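Local structure of ancestral congerin Con-anc (3AJZ) at residues R30-V35 against Y122-A127; L44-R49 against N57-N62; D95-Q100 against V107-R112. The protein is a reconstructed ancestral galectin of fish that binds beta-galactosides, here holding a galactose-glucose glycan in its carbohydrate site. One frame throughout, in Å; residues are numbered along the deposited sequence.

Contact 1 of 3, residues R30-V35 against Y122-A127. With GAL (beta-D-galactopyranose), chain B.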
loop_
_atom_site.group_PDB
_atom_site.type_symbol
_atom_site.label_atom_id
_atom_site.label_comp_id
_atom_site.label_asym_id
_atom_site.label_seq_id
_atom_site.Cartn_x
_atom_site.Cartn_y
_atom_site.Cartn_z
ATOM N N ARG A 30 -21.420 -2.368 2.037
ATOM C CA ARG A 30 -20.496 -1.919 3.079
ATOM C C ARG A 30 -19.066 -2.143 2.611
ATOM O O ARG A 30 -18.794 -2.967 1.725
ATOM C CB ARG A 30 -20.726 -2.718 4.373
ATOM C CG ARG A 30 -20.406 -4.228 4.214
ATOM C CD ARG A 30 -20.505 -4.919 5.553
ATOM N NE ARG A 30 -20.283 -6.360 5.442
ATOM C CZ ARG A 30 -19.714 -7.103 6.389
ATOM N NH1 ARG A 30 -19.612 -8.413 6.203
ATOM N NH2 ARG A 30 -19.312 -6.572 7.545
ATOM N N PHE A 31 -18.135 -1.407 3.224
ATOM C CA PHE A 31 -16.716 -1.745 3.088
ATOM C C PHE A 31 -16.010 -1.453 4.412
ATOM O O PHE A 31 -16.428 -0.556 5.146
ATOM C CB PHE A 31 -16.058 -0.977 1.927
ATOM C CG PHE A 31 -15.761 0.460 2.257
ATOM C CD1 PHE A 31 -16.738 1.427 2.098
ATOM C CD2 PHE A 31 -14.498 0.821 2.763
ATOM C CE1 PHE A 31 -16.469 2.779 2.407
ATOM C CE2 PHE A 31 -14.212 2.166 3.081
ATOM C CZ PHE A 31 -15.185 3.129 2.909
ATOM N N SER A 32 -14.900 -2.152 4.671
ATOM C CA SER A 32 -14.139 -1.907 5.898
ATOM C C SER A 32 -12.659 -1.601 5.723
ATOM O O SER A 32 -12.024 -2.055 4.772
ATOM C CB SER A 32 -14.300 -3.057 6.922
ATOM O OG SER A 32 -13.850 -4.270 6.330
ATOM N N ILE A 33 -12.131 -0.831 6.670
ATOM C CA ILE A 33 -10.707 -0.662 6.853
ATOM C C ILE A 33 -10.286 -1.433 8.085
ATOM O O ILE A 33 -10.982 -1.371 9.137
ATOM C CB ILE A 33 -10.363 0.818 7.012
ATOM C CG1 ILE A 33 -10.644 1.543 5.698
ATOM C CG2 ILE A 33 -8.889 0.984 7.347
ATOM C CD1 ILE A 33 -10.557 3.037 5.825
ATOM N N ASN A 34 -9.183 -2.169 7.975
ATOM C CA ASN A 34 -8.814 -3.143 9.018
ATOM C C ASN A 34 -7.351 -2.975 9.306
ATOM O O ASN A 34 -6.550 -3.259 8.425
ATOM C CB ASN A 34 -9.066 -4.556 8.504
ATOM C CG ASN A 34 -10.508 -4.785 8.178
ATOM O OD1 ASN A 34 -11.286 -5.149 9.060
ATOM N ND2 ASN A 34 -10.893 -4.569 6.932
ATOM N N VAL A 35 -6.995 -2.535 10.515
ATOM C CA VAL A 35 -5.595 -2.278 10.912
ATOM C C VAL A 35 -5.206 -3.269 11.997
ATOM O O VAL A 35 -6.011 -3.525 12.896
ATOM C CB VAL A 35 -5.451 -0.836 11.471
ATOM C CG1 VAL A 35 -4.006 -0.592 11.959
ATOM C CG2 VAL A 35 -5.863 0.192 10.401
ATOM N N TYR A 122 -5.650 -3.552 5.737
ATOM C CA TYR A 122 -6.312 -4.037 4.531
ATOM C C TYR A 122 -7.749 -3.582 4.381
ATOM O O TYR A 122 -8.438 -3.276 5.378
ATOM C CB TYR A 122 -6.209 -5.563 4.388
ATOM C CG TYR A 122 -7.023 -6.366 5.370
ATOM C CD1 TYR A 122 -8.350 -6.695 5.093
ATOM C CD2 TYR A 122 -6.450 -6.836 6.548
ATOM C CE1 TYR A 122 -9.095 -7.474 5.993
ATOM C CE2 TYR A 122 -7.165 -7.609 7.449
ATOM C CZ TYR A 122 -8.483 -7.911 7.176
ATOM O OH TYR A 122 -9.207 -8.708 8.055
ATOM N N LEU A 123 -8.188 -3.485 3.128
ATOM C CA LEU A 123 -9.566 -3.108 2.831
ATOM C C LEU A 123 -10.358 -4.370 2.551
ATOM O O LEU A 123 -9.818 -5.288 1.962
ATOM C CB LEU A 123 -9.612 -2.189 1.588
ATOM C CG LEU A 123 -10.745 -1.168 1.561
ATOM C CD1 LEU A 123 -10.393 -0.142 2.627
ATOM C CD2 LEU A 123 -10.856 -0.452 0.260
ATOM N N ALA A 124 -11.632 -4.378 2.961
ATOM C CA ALA A 124 -12.560 -5.461 2.604
ATOM C C ALA A 124 -13.890 -4.902 2.136
ATOM O O ALA A 124 -14.285 -3.776 2.497
ATOM C CB ALA A 124 -12.782 -6.403 3.796
ATOM N N GLY A 125 -14.606 -5.664 1.320
ATOM C CA GLY A 125 -15.944 -5.238 0.954
ATOM C C GLY A 125 -16.093 -4.491 -0.358
ATOM O O GLY A 125 -15.444 -4.831 -1.370
ATOM N N ASP A 126 -17.034 -3.562 -0.385
ATOM C CA ASP A 126 -17.518 -2.997 -1.634
ATOM C C ASP A 126 -16.875 -1.655 -1.945
ATOM O O ASP A 126 -17.566 -0.642 -2.111
ATOM C CB ASP A 126 -19.028 -2.839 -1.565
ATOM C CG ASP A 126 -19.758 -4.170 -1.272
ATOM O OD1 ASP A 126 -20.809 -4.155 -0.578
ATOM O OD2 ASP A 126 -19.222 -5.222 -1.708
ATOM N N ALA A 127 -15.539 -1.700 -2.026
ATOM C CA ALA A 127 -14.729 -0.502 -2.356
ATOM C C ALA A 127 -13.394 -0.956 -2.913
ATOM O O ALA A 127 -13.026 -2.126 -2.799
ATOM C CB ALA A 127 -14.544 0.407 -1.135
HETATM C C1 GAL B . -20.603 -8.556 11.722
HETATM C C2 GAL B . -20.007 -8.699 10.304
HETATM C C3 GAL B . -18.483 -8.739 10.349
HETATM C C4 GAL B . -17.984 -7.514 11.130
HETATM C C5 GAL B . -18.633 -7.569 12.524
HETATM C C6 GAL B . -18.187 -6.405 13.388
HETATM O O2 GAL B . -20.508 -9.874 9.658
HETATM O O3 GAL B . -17.979 -8.738 9.035
HETATM O O4 GAL B . -18.300 -6.338 10.400
HETATM O O5 GAL B . -20.053 -7.465 12.442
HETATM O O6 GAL B . -18.711 -6.537 14.700
#
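Asn-34 and Tyr-122 face each other as a hydrogen-bonded antiparallel pair, and their side chains are stacked. CB of Asn-34 sits almost over the middle of the phenol ring, 3.7 Å from the centroid of Tyr-122 and 11° off the ring normal, which makes it a CH-pi contact. The amide lies 17° from the plane of that ring. Placing CG of Asn-34 beside its own backbone N (chi1 -61°) lets ND2 serve two acceptors close to the amide plane: it reaches O of Tyr-122 at 3.2 Å, arriving from above that carbonyl's plane, and OG of Ser-32 at 3.0 Å. OD1 is used as well, by ND1 of His-45, so this buried amide is held at both ends.

Backbone bonds, and one to a carboxylate, carry the rest of the polar pairing. Ser-32 and Ala-124 exchange two, while Asp-126, just past the strand end, gives its N to O of Arg-30 (2.8 Å) and takes N of Arg-30 on OD1, the latter also accepting from Asn-29. In the galectin beta-sandwich this joins strands 30-36 and 117-125 within the sheet that carries the sugar.

Apolar contacts gather on the other face, turned toward strand 18-24 of the second sheet. CD1 of Leu-123 presses on CG1 of Ile-33 at 3.5 Å and also approaches the edge of the Phe-31 ring, whereas CB of Ala-127, entering strand 127-134 of the second sheet, lies over one face of that ring, 4.1 Å from its centroid.

Arg-30 contributes the ligand contact. Its extended chain sets the guanidinium edge-on to galactose, NH2 of Arg-30 to O3 of galactose at 2.9 Å with a longer bond from NH1 to the same oxygen; NH2 also forms a salt bridge with Asp-47.

Contact 2 of 3, residues L44-R49 against N57-N62; sequences LHIDHR and NTIVLN. With GAL (beta-D-galactopyranose), chain B; BGC (beta-D-glucopyranose), chain C.
Val-60 and Arg-49 meet on the sugar-bearing face of this strand pair, where CG2 of Val-60 lies 3.4 Å above the guanidinium plane, offset toward its rim, and touches CD of Arg-49 at 3.6 Å. The valine thus covers one face of the flat group and leaves its edges for polar partners. NE of Arg-49 gives OD2 of Asp-47 a 2.8 Å bond, nearly in the guanidinium plane but on the anti side of the carboxylate; this is a salt bridge. NE and NH1 share the edge turned to Asp-47; NH1 also meets O4 and O5 of galactose, and NH2 of Arg-49, at the outer end, bonds to O3 of glucose at 2.8 Å and forms a salt bridge with Asp-55.

Close apolar packing also occurs on the reverse face. CG2 of Ile-46 meets CG2 of Ile-59 at 3.6 Å, the two side chains side by side and pointing the same way, and Leu-44 and Leu-61 extend the layer more loosely, with Ile-99 of the other sheet against it. Six backbone bonds run between these faces, from His-45 with Asn-62 to Arg-49 with Thr-58. Against this packed pair stands the solvent side, the exposed Asn-57, which with Thr-58 faces Arg-49 in a G1 beta bulge.

The sugar face is polar and covered by ligand. With CG opposite the backbone N (chi1 169°), His-45 sends NE2 to O4 of galactose at 2.8 Å. Asn-62 directs ND2 almost straight at galactose O6 (2.9 Å, 172°), and the same nitrogen bonds to O of Gln-70. Histidine, asparagine and arginine gathered on adjacent antiparallel strands around galactose form part of the galectin carbohydrate-recognition site, which Trp-69 and Glu-72 of the next strand help to complete.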
loop_
_atom_site.group_PDB
_atom_site.type_symbol
_atom_site.label_atom_id
_atom_site.label_comp_id
_atom_site.label_asym_id
_atom_site.label_seq_id
_atom_site.Cartn_x
_atom_site.Cartn_y
_atom_site.Cartn_z
ATOM N N LEU A 44 -8.302 -2.649 14.815
ATOM C CA LEU A 44 -9.280 -1.635 14.489
ATOM C C LEU A 44 -9.944 -2.028 13.187
ATOM O O LEU A 44 -9.296 -2.098 12.128
ATOM C CB LEU A 44 -8.582 -0.271 14.358
ATOM C CG LEU A 44 -9.522 0.836 13.900
ATOM C CD1 LEU A 44 -10.689 1.112 14.888
ATOM C CD2 LEU A 44 -8.764 2.114 13.650
ATOM N N HIS A 45 -11.245 -2.334 13.275
ATOM C CA HIS A 45 -12.120 -2.629 12.146
ATOM C C HIS A 45 -13.120 -1.513 12.056
ATOM O O HIS A 45 -13.838 -1.238 13.017
ATOM C CB HIS A 45 -12.839 -3.954 12.427
ATOM C CG HIS A 45 -13.972 -4.275 11.491
ATOM N ND1 HIS A 45 -13.799 -4.709 10.187
ATOM C CD2 HIS A 45 -15.314 -4.347 11.729
ATOM C CE1 HIS A 45 -14.982 -5.011 9.665
ATOM N NE2 HIS A 45 -15.918 -4.784 10.573
ATOM N N ILE A 46 -13.154 -0.836 10.910
ATOM C CA ILE A 46 -14.084 0.277 10.701
ATOM C C ILE A 46 -14.968 -0.145 9.557
ATOM O O ILE A 46 -14.508 -0.179 8.416
ATOM C CB ILE A 46 -13.327 1.566 10.291
ATOM C CG1 ILE A 46 -12.120 1.837 11.211
ATOM C CG2 ILE A 46 -14.301 2.742 10.291
ATOM C CD1 ILE A 46 -11.153 2.883 10.617
ATOM N N ASP A 47 -16.216 -0.496 9.850
ATOM C CA ASP A 47 -17.130 -1.027 8.834
ATOM C C ASP A 47 -18.092 0.072 8.441
ATOM O O ASP A 47 -18.911 0.508 9.258
ATOM C CB ASP A 47 -17.898 -2.249 9.379
ATOM C CG ASP A 47 -18.343 -3.202 8.289
ATOM O OD1 ASP A 47 -17.731 -3.202 7.196
ATOM O OD2 ASP A 47 -19.311 -3.944 8.530
ATOM N N HIS A 48 -18.013 0.508 7.188
ATOM C CA HIS A 48 -18.831 1.581 6.717
ATOM C C HIS A 48 -20.064 0.960 6.075
ATOM O O HIS A 48 -20.000 0.495 4.933
ATOM C CB HIS A 48 -18.031 2.403 5.706
ATOM C CG HIS A 48 -16.713 2.870 6.240
ATOM N ND1 HIS A 48 -15.574 2.103 6.193
ATOM C CD2 HIS A 48 -16.356 4.034 6.832
ATOM C CE1 HIS A 48 -14.566 2.766 6.737
ATOM N NE2 HIS A 48 -15.017 3.948 7.127
ATOM N N ARG A 49 -21.174 0.913 6.821
ATOM C CA ARG A 49 -22.381 0.205 6.371
ATOM C C ARG A 49 -23.395 1.123 5.730
ATOM O O ARG A 49 -24.134 1.827 6.428
ATOM C CB ARG A 49 -23.027 -0.562 7.541
ATOM C CG ARG A 49 -22.066 -1.561 8.117
ATOM C CD ARG A 49 -22.706 -2.362 9.240
ATOM N NE ARG A 49 -21.749 -3.357 9.694
ATOM C CZ ARG A 49 -21.979 -4.273 10.622
ATOM N NH1 ARG A 49 -21.014 -5.126 10.940
ATOM N NH2 ARG A 49 -23.152 -4.330 11.244
ATOM N N ASN A 57 -26.547 3.411 6.808
ATOM C CA ASN A 57 -25.668 4.574 6.920
ATOM C C ASN A 57 -25.096 4.709 8.324
ATOM O O ASN A 57 -25.217 5.737 8.985
ATOM C CB ASN A 57 -26.399 5.850 6.468
ATOM C CG ASN A 57 -26.962 5.718 5.068
ATOM O OD1 ASN A 57 -26.304 5.214 4.171
ATOM N ND2 ASN A 57 -28.200 6.144 4.888
ATOM N N THR A 58 -24.427 3.647 8.760
ATOM C CA THR A 58 -23.862 3.613 10.107
ATOM C C THR A 58 -22.438 3.088 10.030
ATOM O O THR A 58 -22.161 2.157 9.272
ATOM C CB THR A 58 -24.688 2.674 11.012
ATOM O OG1 THR A 58 -26.043 3.141 11.086
ATOM C CG2 THR A 58 -24.133 2.617 12.423
ATOM N N ILE A 59 -21.544 3.659 10.820
ATOM C CA ILE A 59 -20.216 3.069 10.953
ATOM C C ILE A 59 -20.288 2.140 12.138
ATOM O O ILE A 59 -20.681 2.550 13.239
ATOM C CB ILE A 59 -19.085 4.110 11.183
ATOM C CG1 ILE A 59 -19.109 5.147 10.061
ATOM C CG2 ILE A 59 -17.698 3.414 11.239
ATOM C CD1 ILE A 59 -18.013 6.198 10.211
ATOM N N VAL A 60 -19.881 0.887 11.927
ATOM C CA VAL A 60 -19.739 -0.068 13.026
ATOM C C VAL A 60 -18.262 -0.309 13.235
ATOM O O VAL A 60 -17.555 -0.697 12.298
ATOM C CB VAL A 60 -20.481 -1.372 12.703
ATOM C CG1 VAL A 60 -20.200 -2.411 13.791
ATOM C CG2 VAL A 60 -21.986 -1.066 12.563
ATOM N N LEU A 61 -17.797 -0.057 14.448
ATOM C CA LEU A 61 -16.406 -0.236 14.822
ATOM C C LEU A 61 -16.276 -1.440 15.742
ATOM O O LEU A 61 -17.104 -1.680 16.640
ATOM C CB LEU A 61 -15.818 1.019 15.491
ATOM C CG LEU A 61 -15.931 2.252 14.591
ATOM C CD1 LEU A 61 -17.199 3.082 14.919
ATOM C CD2 LEU A 61 -14.674 3.078 14.708
ATOM N N ASN A 62 -15.226 -2.208 15.545
ATOM C CA ASN A 62 -14.953 -3.332 16.411
ATOM C C ASN A 62 -13.481 -3.732 16.306
ATOM O O ASN A 62 -12.672 -3.122 15.602
ATOM C CB ASN A 62 -15.914 -4.474 16.079
ATOM C CG ASN A 62 -16.192 -5.400 17.276
ATOM O OD1 ASN A 62 -15.580 -5.280 18.340
ATOM N ND2 ASN A 62 -17.152 -6.320 17.093
HETATM C C1 GAL B . -20.603 -8.556 11.722
HETATM C C2 GAL B . -20.007 -8.699 10.304
HETATM C C3 GAL B . -18.483 -8.739 10.349
HETATM C C4 GAL B . -17.984 -7.514 11.130
HETATM C C5 GAL B . -18.633 -7.569 12.524
HETATM C C6 GAL B . -18.187 -6.405 13.388
HETATM O O2 GAL B . -20.508 -9.874 9.658
HETATM O O3 GAL B . -17.979 -8.738 9.035
HETATM O O4 GAL B . -18.300 -6.338 10.400
HETATM O O5 GAL B . -20.053 -7.465 12.442
HETATM O O6 GAL B . -18.711 -6.537 14.700
HETATM C C2 BGC C . -24.726 -7.723 14.121
HETATM C C3 BGC C . -23.738 -7.446 12.982
HETATM C C4 BGC C . -22.761 -8.601 12.780
HETATM C C5 BGC C . -23.631 -9.853 12.577
HETATM C C6 BGC C . -22.841 -11.128 12.339
HETATM C C1 BGC C . -25.437 -9.039 13.820
HETATM O O1 BGC C . -26.239 -9.400 14.913
HETATM O O2 BGC C . -25.668 -6.689 14.205
HETATM O O3 BGC C . -23.016 -6.262 13.250
HETATM O O4 BGC C . -22.025 -8.378 11.586
HETATM O O5 BGC C . -24.438 -10.023 13.726
HETATM O O6 BGC C . -21.961 -11.324 13.421
#

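Contact 3 of 3, residues D95-Q100 against V107-R112; sequences DTFYIQ and VEFPNR
Different first torsions bring Phe-97 and Phe-109 together: CG of Phe-97 lies beside its backbone N (chi1 -70°), whereas CG of Phe-109 is anti to its own N (chi1 -179°). The rings meet at their margins, CD2 of Phe-97 lying 4.0 Å from CD2 of Phe-109 and near the plane of the latter's ring. The same CD2 edge also faces backbone, with O of Pro-110 in the ring plane, 3.6 Å from CD2 of Phe-97. Beside this pair, CD1 of Ile-99 comes within 4.2 Å of CB of Phe-109, the two side chains pointing the same way.

On the outer face, Glu-108 lies alongside Tyr-98. Its CG packs near CD2 of the tyrosine, and OE2 of Glu-108 reaches the ring edge at 3.6 Å from CE2 of Tyr-98, with carboxylate and ring planes 77° apart. The phenol hydroxyl is bound to Asp-93.

Four backbone bonds tie Phe-97 to Phe-109 and Ile-99 to Val-107; N of Phe-97 meets O of Phe-109 at 2.7 Å. Past the strand, N of Asn-111, centre of an inverse gamma turn, makes a weak bond to O of Asp-95.

The geometry is that of an antiparallel beta hairpin at the margin of the five-stranded sheet, one face directed at Leu-44 and Leu-61 across the galectin beta-sandwich.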
loop_
_atom_site.group_PDB
_atom_site.type_symbol
_atom_site.label_atom_id
_atom_site.label_comp_id
_atom_site.label_asym_id
_atom_site.label_seq_id
_atom_site.Cartn_x
_atom_site.Cartn_y
_atom_site.Cartn_z
ATOM N N ASP A 95 -3.980 4.400 24.436
ATOM C CA ASP A 95 -5.362 4.246 24.887
ATOM C C ASP A 95 -6.442 4.309 23.822
ATOM O O ASP A 95 -7.601 3.965 24.102
ATOM C CB ASP A 95 -5.719 5.373 25.856
ATOM C CG ASP A 95 -4.876 5.370 27.096
ATOM O OD1 ASP A 95 -4.804 4.316 27.755
ATOM O OD2 ASP A 95 -4.302 6.433 27.412
ATOM N N THR A 96 -6.161 4.870 22.651
ATOM C CA THR A 96 -7.276 5.245 21.800
ATOM C C THR A 96 -6.831 5.398 20.354
ATOM O O THR A 96 -5.717 5.901 20.082
ATOM C CB THR A 96 -7.889 6.585 22.272
ATOM O OG1 THR A 96 -8.297 6.461 23.649
ATOM C CG2 THR A 96 -9.065 6.978 21.440
ATOM N N PHE A 97 -7.684 4.935 19.452
ATOM C CA PHE A 97 -7.525 5.233 18.016
ATOM C C PHE A 97 -8.360 6.444 17.736
ATOM O O PHE A 97 -9.497 6.567 18.230
ATOM C CB PHE A 97 -8.120 4.118 17.143
ATOM C CG PHE A 97 -7.355 2.837 17.163
ATOM C CD1 PHE A 97 -6.256 2.615 16.313
ATOM C CD2 PHE A 97 -7.789 1.795 17.975
ATOM C CE1 PHE A 97 -5.589 1.415 16.335
ATOM C CE2 PHE A 97 -7.141 0.590 17.969
ATOM C CZ PHE A 97 -6.050 0.389 17.172
ATOM N N TYR A 98 -7.832 7.321 16.879
ATOM C CA TYR A 98 -8.523 8.510 16.434
ATOM C C TYR A 98 -8.720 8.410 14.930
ATOM O O TYR A 98 -7.738 8.355 14.172
ATOM C CB TYR A 98 -7.668 9.744 16.777
ATOM C CG TYR A 98 -7.315 9.812 18.251
ATOM C CD1 TYR A 98 -6.118 9.289 18.731
ATOM C CD2 TYR A 98 -8.209 10.362 19.162
ATOM C CE1 TYR A 98 -5.790 9.314 20.100
ATOM C CE2 TYR A 98 -7.893 10.409 20.526
ATOM C CZ TYR A 98 -6.699 9.879 20.986
ATOM O OH TYR A 98 -6.372 9.908 22.337
ATOM N N ILE A 99 -9.972 8.369 14.512
ATOM C CA ILE A 99 -10.306 8.132 13.112
ATOM C C ILE A 99 -10.881 9.437 12.564
ATOM O O ILE A 99 -11.928 9.884 13.013
ATOM C CB ILE A 99 -11.332 6.996 13.000
ATOM C CG1 ILE A 99 -10.721 5.705 13.552
ATOM C CG2 ILE A 99 -11.743 6.778 11.546
ATOM C CD1 ILE A 99 -11.531 5.103 14.657
ATOM N N GLN A 100 -10.176 10.038 11.620
ATOM C CA GLN A 100 -10.595 11.321 11.064
ATOM C C GLN A 100 -11.410 11.069 9.800
ATOM O O GLN A 100 -10.888 10.523 8.808
ATOM C CB GLN A 100 -9.357 12.172 10.743
ATOM C CG GLN A 100 -9.660 13.590 10.216
ATOM C CD GLN A 100 -10.375 14.403 11.238
ATOM O OE1 GLN A 100 -9.812 14.733 12.285
ATOM N NE2 GLN A 100 -11.636 14.681 10.983
ATOM N N VAL A 107 -14.014 10.026 15.163
ATOM C CA VAL A 107 -14.510 8.915 15.951
ATOM C C VAL A 107 -13.336 8.433 16.793
ATOM O O VAL A 107 -12.192 8.374 16.314
ATOM C CB VAL A 107 -15.014 7.786 15.051
ATOM C CG1 VAL A 107 -15.584 6.661 15.914
ATOM C CG2 VAL A 107 -16.119 8.309 14.119
ATOM N N GLU A 108 -13.606 8.129 18.062
ATOM C CA GLU A 108 -12.605 7.491 18.928
ATOM C C GLU A 108 -13.013 6.058 19.185
ATOM O O GLU A 108 -14.202 5.747 19.320
ATOM C CB GLU A 108 -12.463 8.237 20.255
ATOM C CG GLU A 108 -11.826 9.610 20.031
ATOM C CD GLU A 108 -11.551 10.365 21.312
ATOM O OE1 GLU A 108 -11.596 9.782 22.429
ATOM O OE2 GLU A 108 -11.261 11.568 21.182
ATOM N N PHE A 109 -12.017 5.190 19.233
ATOM C CA PHE A 109 -12.267 3.769 19.492
ATOM C C PHE A 109 -11.122 3.264 20.368
ATOM O O PHE A 109 -9.949 3.603 20.161
ATOM C CB PHE A 109 -12.361 2.996 18.183
ATOM C CG PHE A 109 -12.638 1.544 18.370
ATOM C CD1 PHE A 109 -13.940 1.092 18.530
ATOM C CD2 PHE A 109 -11.602 0.624 18.362
ATOM C CE1 PHE A 109 -14.175 -0.297 18.734
ATOM C CE2 PHE A 109 -11.858 -0.737 18.528
ATOM C CZ PHE A 109 -13.144 -1.166 18.717
ATOM N N PRO A 110 -11.435 2.446 21.396
ATOM C CA PRO A 110 -10.336 2.046 22.299
ATOM C C PRO A 110 -9.205 1.184 21.662
ATOM O O PRO A 110 -9.483 0.311 20.812
ATOM C CB PRO A 110 -11.070 1.292 23.431
ATOM C CG PRO A 110 -12.358 0.814 22.759
ATOM C CD PRO A 110 -12.751 1.899 21.792
ATOM N N ASN A 111 -7.965 1.455 22.077
ATOM C CA ASN A 111 -6.811 0.649 21.673
ATOM C C ASN A 111 -6.843 -0.579 22.601
ATOM O O ASN A 111 -6.147 -0.656 23.609
ATOM C CB ASN A 111 -5.515 1.476 21.815
ATOM C CG ASN A 111 -4.248 0.793 21.265
ATOM O OD1 ASN A 111 -3.209 1.477 21.061
ATOM N ND2 ASN A 111 -4.273 -0.487 21.076
ATOM N N ARG A 112 -7.683 -1.530 22.232
ATOM C CA ARG A 112 -8.045 -2.612 23.182
ATOM C C ARG A 112 -6.897 -3.563 23.496
ATOM O O ARG A 112 -6.895 -4.166 24.571
ATOM C CB ARG A 112 -9.277 -3.382 22.680
ATOM C CG ARG A 112 -10.567 -2.582 22.758
ATOM C CD ARG A 112 -11.718 -3.253 22.011
ATOM N NE ARG A 112 -13.007 -2.651 22.287
ATOM C CZ ARG A 112 -14.118 -2.969 21.627
ATOM N NH1 ARG A 112 -15.256 -2.369 21.963
ATOM N NH2 ARG A 112 -14.093 -3.874 20.650
#

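How the contacts relate
Contacts 1 and 2 are neighbours in one antiparallel sheet, their centres 9 Å apart, joined through strands 30-36 and 42-49; N of His-48 lies 2.8 Å from O of Phe-31. Contact 3 belongs to the opposing sheet, with its centre about 13 Å from that of contact 2 and about 17 Å from that of contact 1. Along the chain, contact 2 closes before contact 3 opens, and contact 1 encloses both. Phe-109 packs on Leu-44 and Leu-61, so contact 3 backs the sheet on which contacts 1 and 2 supply much of the galactose site. Arg-112 also reaches Asn-62, linking the second layer directly to a sugar-binding residue.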